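Local structure of Cfl (Pectobacterium brasiliense, 7A9J) at residues D449-V454 and L470-K475. The protein probably activates carboxylic acids such as coronafacic acid with ATP, as an adenylate-forming ligase of the AMP-binding enzyme family. The protein carries 1 engineered substitution. Sequence-based numbering, arbitrary orientation.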
loop_
_atom_site.group_PDB
_atom_site.type_symbol
_atom_site.label_atom_id
_atom_site.label_comp_id
_atom_site.label_asym_id
_atom_site.label_seq_id
_atom_site.Cartn_x
_atom_site.Cartn_y
_atom_site.Cartn_z
ATOM N N ASP A 449 -14.495 26.619 11.533
ATOM C CA ASP A 449 -14.867 26.160 12.863
ATOM C C ASP A 449 -15.044 24.646 12.965
ATOM O O ASP A 449 -15.281 24.146 14.071
ATOM C CB ASP A 449 -16.152 26.865 13.311
ATOM C CG ASP A 449 -16.005 28.379 13.344
ATOM O OD1 ASP A 449 -14.931 28.861 13.766
ATOM O OD2 ASP A 449 -16.957 29.083 12.937
ATOM N N ILE A 450 -14.921 23.899 11.867
ATOM C CA ILE A 450 -15.153 22.453 11.877
ATOM C C ILE A 450 -13.816 21.747 11.738
ATOM O O ILE A 450 -13.167 21.829 10.690
ATOM C CB ILE A 450 -16.115 22.012 10.770
ATOM C CG1 ILE A 450 -17.502 22.610 11.018
ATOM C CG2 ILE A 450 -16.192 20.502 10.722
ATOM C CD1 ILE A 450 -18.515 22.243 9.982
ATOM N N ALA A 451 -13.415 21.025 12.781
ATOM C CA ALA A 451 -12.160 20.282 12.729
ATOM C C ALA A 451 -12.314 18.976 11.966
ATOM O O ALA A 451 -11.416 18.570 11.227
ATOM C CB ALA A 451 -11.663 19.995 14.144
ATOM N N ALA A 452 -13.427 18.284 12.163
ATOM C CA ALA A 452 -13.602 16.977 11.565
ATOM C C ALA A 452 -15.089 16.695 11.550
ATOM O O ALA A 452 -15.875 17.353 12.237
ATOM C CB ALA A 452 -12.855 15.884 12.327
ATOM N N SER A 453 -15.464 15.714 10.752
ATOM C CA SER A 453 -16.875 15.427 10.596
ATOM C C SER A 453 -17.013 14.036 10.010
ATOM O O SER A 453 -16.151 13.591 9.247
ATOM C CB SER A 453 -17.541 16.471 9.691
ATOM O OG SER A 453 -18.850 16.038 9.385
ATOM N N VAL A 454 -18.080 13.337 10.390
ATOM C CA VAL A 454 -18.454 12.074 9.765
ATOM C C VAL A 454 -19.964 12.140 9.503
ATOM O O VAL A 454 -20.733 12.531 10.396
ATOM C CB VAL A 454 -18.131 10.855 10.654
ATOM C CG1 VAL A 454 -18.612 9.579 9.995
ATOM C CG2 VAL A 454 -16.618 10.720 10.910
ATOM N N LEU A 470 -21.977 14.055 12.284
ATOM C CA LEU A 470 -21.143 14.222 13.463
ATOM C C LEU A 470 -20.141 15.338 13.197
ATOM O O LEU A 470 -19.399 15.288 12.213
ATOM C CB LEU A 470 -20.470 12.885 13.779
ATOM C CG LEU A 470 -19.929 12.498 15.147
ATOM C CD1 LEU A 470 -20.927 12.884 16.214
ATOM C CD2 LEU A 470 -19.731 10.977 15.143
ATOM N N ILE A 471 -20.142 16.363 14.044
ATOM C CA ILE A 471 -19.349 17.579 13.839
ATOM C C ILE A 471 -18.366 17.716 14.996
ATOM O O ILE A 471 -18.784 17.801 16.159
ATOM C CB ILE A 471 -20.233 18.836 13.777
ATOM C CG1 ILE A 471 -21.294 18.733 12.678
ATOM C CG2 ILE A 471 -19.363 20.103 13.620
ATOM C CD1 ILE A 471 -20.738 18.779 11.296
ATOM N N GLN A 472 -17.073 17.807 14.681
ATOM C CA GLN A 472 -16.060 18.044 15.708
ATOM C C GLN A 472 -15.569 19.472 15.591
ATOM O O GLN A 472 -14.861 19.796 14.624
ATOM C CB GLN A 472 -14.892 17.064 15.584
ATOM C CG GLN A 472 -13.735 17.342 16.544
ATOM C CD GLN A 472 -12.616 16.324 16.399
ATOM O OE1 GLN A 472 -12.844 15.104 16.462
ATOM N NE2 GLN A 472 -11.403 16.817 16.190
ATOM N N PRO A 473 -15.938 20.359 16.520
ATOM C CA PRO A 473 -15.539 21.763 16.403
ATOM C C PRO A 473 -14.030 21.931 16.477
ATOM O O PRO A 473 -13.329 21.203 17.188
ATOM C CB PRO A 473 -16.242 22.430 17.592
ATOM C CG PRO A 473 -17.413 21.538 17.860
ATOM C CD PRO A 473 -16.882 20.155 17.630
ATOM N N GLN A 474 -13.544 22.903 15.708
ATOM C CA GLN A 474 -12.130 23.235 15.602
ATOM C C GLN A 474 -11.663 23.974 16.849
ATOM O O GLN A 474 -12.462 24.385 17.703
ATOM C CB GLN A 474 -11.879 24.089 14.348
ATOM C CG GLN A 474 -10.415 24.231 13.871
ATOM C CD GLN A 474 -9.677 22.903 13.747
ATOM O OE1 GLN A 474 -9.319 22.282 14.755
ATOM N NE2 GLN A 474 -9.436 22.467 12.508
ATOM N N LYS A 475 -10.347 24.113 16.947
ATOM C CA LYS A 475 -9.654 25.029 17.859
ATOM C C LYS A 475 -10.185 24.825 19.280
ATOM O O LYS A 475 -10.544 23.710 19.678
ATOM C CB LYS A 475 -9.782 26.464 17.332
ATOM C CG LYS A 475 -9.135 26.742 15.966
ATOM C CD LYS A 475 -9.519 28.125 15.419
ATOM C CE LYS A 475 -10.992 28.449 15.683
ATOM N NZ LYS A 475 -11.941 27.519 15.020
#
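Ala451 and Ala452 both turn their backbone N-H toward the carbonyl oxygen of Gln472, which identifies a classic beta bulge in the antiparallel hairpin of strands 450-460 and 464-473, part of the C-terminal domain of this AMP-binding enzyme. The two bonds differ: Ala451 N lies 2.6 Å from Gln472 O, nearly in line with the carbonyl but with a bent N-H (140°), whereas Ala452 N, at 3.2 Å, lies in the carbonyl plane on a lone pair. The register confirms the extra residue, since Ile450 pairs with Pro473 but Ala452 with Gln472. Beyond the bulge, regular pairing continues through Ser453-Ile471 to Val454-Leu470.

Gln472 can be traced outward. Its CB sits 3.5 Å from Ala452 O and 4.0 Å from Ala452 CB; CG passes near Ala451 CB, CD comes close to Ala452 CB, and NE2 lies beside Ala451 CB; OE1 accepts a hydrogen bond from Ile507 N, tying the tip to the loop after strand 500-503. CG lies opposite the backbone N (chi1 174°) and the chain stays extended, which lays the amide alongside the methyls of the two alanines.

On the side of Ser453 and Ile471, where helix 437-445 lies, Ile450 CG1 meets Ile471 CG2 at 4.1 Å, and the side chains of Ile450, Ser453 and Ile471 all touch Leu444, so this helix packs against the hairpin. Ser453 OG and Val454 N share Leu470 O as acceptor, the hydroxyl approaching tilted from the carbonyl plane.

At the open end, Gln474 N donates almost straight (171°) to Asp449 O from above the carbonyl plane. Gln474 also bends its amide back so that OE1 accepts Lys475 N, while Lys475 curls to bring NZ within 3.5 Å of Asp449 OD1 in a salt bridge.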